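Local structure of computational Design of Enzyme (Synthetic construct, 3TP4) at residues A[259-264]-A[304-309]; A[245-250]-A[254-259]. The protein is a computationally designed enzyme on a TIM-barrel scaffold of the glycosyl hydrolase family 26 type, probably made to carry an activated serine catalytic triad. All coordinates share one frame; numbering follows the deposited sequence.

Both contacts use helix 254-274, and Gly-259 belongs to both. In contact 2 the first turn of the helix lies against the barrel strand it follows (245-250); in contact 1 the next turn meets the neighbouring helix 299-308 (304-309). Their centres lie about 8 Å apart. Leu-245 ties them together: its CD2 sits 3.6 Å from CD2 of Leu-264 and 3.7 Å from CB of Asp-263. On the helix-helix side, Leu-257 CD2 comes to 4.1 Å from CB of Ala-306. Both belong to the packing of the helical layer around the barrel; the possible triad of Ser-70, His-37 and Glu-320 involves residues of neither.

Contact 1: A[259-264]-A[304-309]; sequences GLVADL and LAAIKA
With CG1 of Val-261 opposite its backbone N (chi1 166°), the other methyl, CG2, falls beside that N and faces Ala-306. Leu-264 (chi1 -72°) and Ile-307 (chi1 -66°) each turn the first branch atom, CG and CG1 respectively, away from the carbonyl carbon, and the two chains meet. CG2 of Val-261 rests against helix 299-308, 3.7 Å from the carbonyl O of Ala-306 and 4.0 Å from its CB. One turn further along helix 254-274, CD1 of Leu-264 lies across the stem of Ile-307, 3.7 Å from CG1 and 3.9 Å from CD1, the two side chains crossing at a slant. These are neighbouring helices on the outside of a TIM barrel; within the two segments the nearest CA atoms are those of Val-261 and Ile-307, 6.4 Å apart. No hydrogen bond crosses; apart from the methyl resting on the Ala-306 carbonyl O, the touching groups are hydrocarbon. Leu-264 and Ile-307 are buried, whereas Val-261 and Ala-306 are partly exposed. Behind Leu-264, Leu-245 of strand 242-249 continues the packing toward the barrel, and the carbonyl of Leu-264 is bonded by Asn-316 ND2.

Contact 2: A[245-250]-A[254-259]; sequences LDTYDS and DAFLAG
Phe-256, in the first turn of helix 254-274, meets Asp-249 and Thr-247 of the preceding strand. Coming along the helix from Asp-254 and Ala-255, it is the residue whose ring crosses to the strand; its backbone N is held by Ser-253 OG. CG stands opposite the backbone N (chi1 159°), which sends the ring out from the helix to the barrel wall. Over one face lies the CB of Asp-249, 3.3 Å from the ring centroid and only 12° off the normal, a CH-pi contact. The carboxylate follows the ring back toward the helix with its plane turned just 5° from it, in a stack: OD1 is 3.4 Å from CG of Phe-256, and OD2 is 3.4 Å from its CD2. The carboxylate oxygens are bonded elsewhere, OD1 to Thr-251 OG1 and OD2 to Gly-252 N and Trp-299 NE1, which would spread the negative charge. The setting is the start of a beta-alpha-beta unit of the TIM barrel, in which strand 242-249 runs into helix 254-274 through a short loop, and Thr-251 and Gly-252 belong to that loop. At the ring's edge, near its plane, CG2 of Thr-247 comes from the opposite direction to 3.4 Å from CE1 of Phe-256. Next in sequence, Leu-257 starts away from the strand and packs on Val-303 of helix 299-308.

Contact 1: A[259-264]-A[304-309]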
# COMPACT_ATOMS: atom_id res chain seq x y z
N GLY A 259 -18.82 -14.20 -0.01
CA GLY A 259 -17.48 -14.13 -0.58
C GLY A 259 -16.61 -13.09 0.11
O GLY A 259 -15.41 -13.30 0.33
N LEU A 260 -17.20 -11.96 0.45
CA LEU A 260 -16.47 -10.91 1.14
C LEU A 260 -15.97 -11.40 2.50
O LEU A 260 -14.81 -11.21 2.87
CB LEU A 260 -17.37 -9.68 1.31
CG LEU A 260 -16.68 -8.54 2.04
CD1 LEU A 260 -15.41 -8.13 1.29
CD2 LEU A 260 -17.63 -7.37 2.19
N VAL A 261 -16.87 -12.03 3.25
CA VAL A 261 -16.54 -12.54 4.57
C VAL A 261 -15.41 -13.57 4.53
O VAL A 261 -14.51 -13.53 5.36
CB VAL A 261 -17.78 -13.11 5.29
CG1 VAL A 261 -17.38 -13.94 6.49
CG2 VAL A 261 -18.71 -11.97 5.68
N ALA A 262 -15.44 -14.47 3.55
CA ALA A 262 -14.35 -15.45 3.40
C ALA A 262 -12.99 -14.77 3.20
O ALA A 262 -11.99 -15.15 3.82
CB ALA A 262 -14.65 -16.41 2.25
N ASP A 263 -12.94 -13.76 2.33
CA ASP A 263 -11.71 -13.01 2.11
C ASP A 263 -11.28 -12.21 3.34
O ASP A 263 -10.10 -12.14 3.65
CB ASP A 263 -11.85 -12.06 0.92
CG ASP A 263 -11.74 -12.77 -0.43
OD1 ASP A 263 -11.40 -13.97 -0.45
OD2 ASP A 263 -11.98 -12.12 -1.46
N LEU A 264 -12.24 -11.58 4.01
CA LEU A 264 -11.90 -10.81 5.20
C LEU A 264 -11.37 -11.72 6.31
O LEU A 264 -10.44 -11.36 7.04
CB LEU A 264 -13.08 -9.93 5.67
CG LEU A 264 -13.38 -8.71 4.79
CD1 LEU A 264 -14.67 -8.00 5.22
CD2 LEU A 264 -12.22 -7.70 4.79
N LEU A 304 -21.64 -4.05 6.73
CA LEU A 304 -21.18 -3.98 8.11
C LEU A 304 -21.72 -5.13 8.98
O LEU A 304 -20.98 -5.68 9.78
CB LEU A 304 -21.57 -2.63 8.74
CG LEU A 304 -21.08 -2.41 10.17
CD1 LEU A 304 -19.58 -2.36 10.13
CD2 LEU A 304 -21.67 -1.12 10.83
N ALA A 305 -22.99 -5.47 8.83
CA ALA A 305 -23.56 -6.55 9.66
C ALA A 305 -22.93 -7.92 9.34
O ALA A 305 -22.77 -8.77 10.23
CB ALA A 305 -25.08 -6.60 9.50
N ALA A 306 -22.58 -8.14 8.08
CA ALA A 306 -21.90 -9.38 7.69
C ALA A 306 -20.52 -9.47 8.32
O ALA A 306 -20.10 -10.53 8.80
CB ALA A 306 -21.79 -9.46 6.18
N ILE A 307 -19.81 -8.35 8.31
CA ILE A 307 -18.48 -8.28 8.91
C ILE A 307 -18.60 -8.53 10.42
O ILE A 307 -17.92 -9.40 10.97
CB ILE A 307 -17.84 -6.90 8.67
CG1 ILE A 307 -17.57 -6.69 7.17
CG2 ILE A 307 -16.55 -6.74 9.46
CD1 ILE A 307 -16.97 -5.32 6.83
N LYS A 308 -19.49 -7.77 11.07
CA LYS A 308 -19.63 -7.85 12.52
C LYS A 308 -20.00 -9.26 12.98
O LYS A 308 -19.52 -9.72 14.01
CB LYS A 308 -20.68 -6.85 13.01
CG LYS A 308 -20.26 -5.41 12.87
CD LYS A 308 -21.40 -4.46 13.16
CE LYS A 308 -21.88 -4.60 14.59
NZ LYS A 308 -22.85 -3.52 14.95
N ALA A 309 -20.83 -9.93 12.19
CA ALA A 309 -21.31 -11.26 12.55
C ALA A 309 -20.22 -12.33 12.56
O ALA A 309 -20.46 -13.44 13.03
CB ALA A 309 -22.45 -11.68 11.62

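Contact 2: A[245-250]-A[254-259]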
# COMPACT_ATOMS: atom_id res chain seq x y z
N LEU A 245 -7.25 -5.58 1.10
CA LEU A 245 -8.28 -6.24 0.30
C LEU A 245 -9.14 -5.15 -0.29
O LEU A 245 -9.58 -4.25 0.43
CB LEU A 245 -9.17 -7.12 1.18
CG LEU A 245 -10.20 -7.96 0.42
CD1 LEU A 245 -9.52 -9.21 -0.17
CD2 LEU A 245 -11.36 -8.37 1.35
N ASP A 246 -9.38 -5.23 -1.60
CA ASP A 246 -10.16 -4.22 -2.31
C ASP A 246 -11.35 -4.87 -3.00
O ASP A 246 -11.18 -5.70 -3.89
CB ASP A 246 -9.28 -3.53 -3.36
CG ASP A 246 -7.99 -2.98 -2.77
OD1 ASP A 246 -8.03 -2.33 -1.71
OD2 ASP A 246 -6.92 -3.23 -3.35
N THR A 247 -12.55 -4.49 -2.58
CA THR A 247 -13.76 -5.10 -3.11
C THR A 247 -14.89 -4.10 -3.23
O THR A 247 -15.36 -3.56 -2.22
CB THR A 247 -14.23 -6.26 -2.22
OG1 THR A 247 -13.21 -7.25 -2.14
CG2 THR A 247 -15.49 -6.89 -2.79
N TYR A 248 -15.33 -3.86 -4.46
CA TYR A 248 -16.52 -3.05 -4.71
C TYR A 248 -17.62 -3.98 -5.21
O TYR A 248 -17.34 -4.97 -5.88
CB TYR A 248 -16.23 -1.96 -5.74
CG TYR A 248 -15.56 -0.72 -5.16
CD1 TYR A 248 -14.70 -0.81 -4.08
CD2 TYR A 248 -15.80 0.53 -5.70
CE1 TYR A 248 -14.09 0.33 -3.54
CE2 TYR A 248 -15.20 1.67 -5.17
CZ TYR A 248 -14.35 1.56 -4.10
OH TYR A 248 -13.76 2.70 -3.57
N ASP A 249 -18.86 -3.67 -4.86
CA ASP A 249 -20.01 -4.47 -5.30
C ASP A 249 -21.23 -3.58 -5.41
O ASP A 249 -21.36 -2.60 -4.67
CB ASP A 249 -20.27 -5.63 -4.31
CG ASP A 249 -21.72 -6.14 -4.38
OD1 ASP A 249 -22.01 -7.07 -5.17
OD2 ASP A 249 -22.57 -5.63 -3.62
N SER A 250 -22.10 -3.89 -6.36
CA SER A 250 -23.36 -3.16 -6.49
C SER A 250 -24.60 -4.06 -6.39
O SER A 250 -25.72 -3.59 -6.56
CB SER A 250 -23.40 -2.34 -7.79
OG SER A 250 -23.41 -3.20 -8.92
N ASP A 254 -26.52 -11.99 -1.11
CA ASP A 254 -26.04 -12.90 -0.08
C ASP A 254 -24.74 -13.56 -0.52
O ASP A 254 -23.83 -13.77 0.28
CB ASP A 254 -27.08 -13.98 0.25
CG ASP A 254 -28.26 -13.44 1.04
OD1 ASP A 254 -28.21 -12.27 1.47
OD2 ASP A 254 -29.23 -14.20 1.24
N ALA A 255 -24.67 -13.88 -1.81
CA ALA A 255 -23.49 -14.52 -2.38
C ALA A 255 -22.27 -13.60 -2.30
O ALA A 255 -21.18 -14.02 -1.92
CB ALA A 255 -23.75 -14.94 -3.83
N PHE A 256 -22.46 -12.34 -2.66
CA PHE A 256 -21.35 -11.40 -2.55
C PHE A 256 -20.88 -11.29 -1.10
O PHE A 256 -19.68 -11.33 -0.82
CB PHE A 256 -21.73 -10.02 -3.07
CG PHE A 256 -20.86 -8.94 -2.53
CD1 PHE A 256 -19.52 -8.87 -2.90
CD2 PHE A 256 -21.34 -8.04 -1.60
CE1 PHE A 256 -18.70 -7.89 -2.38
CE2 PHE A 256 -20.52 -7.06 -1.08
CZ PHE A 256 -19.21 -6.99 -1.46
N LEU A 257 -21.83 -11.15 -0.19
CA LEU A 257 -21.49 -11.00 1.22
C LEU A 257 -20.71 -12.20 1.73
O LEU A 257 -19.73 -12.04 2.45
CB LEU A 257 -22.75 -10.77 2.06
CG LEU A 257 -23.38 -9.39 1.83
CD1 LEU A 257 -24.73 -9.27 2.55
CD2 LEU A 257 -22.42 -8.31 2.26
N ALA A 258 -21.15 -13.40 1.36
CA ALA A 258 -20.44 -14.61 1.76
C ALA A 258 -19.00 -14.61 1.25
O ALA A 258 -18.08 -14.97 1.98
CB ALA A 258 -21.18 -15.88 1.27
N GLY A 259 -18.82 -14.20 -0.01
CA GLY A 259 -17.48 -14.13 -0.58
C GLY A 259 -16.61 -13.09 0.11
O GLY A 259 -15.41 -13.30 0.33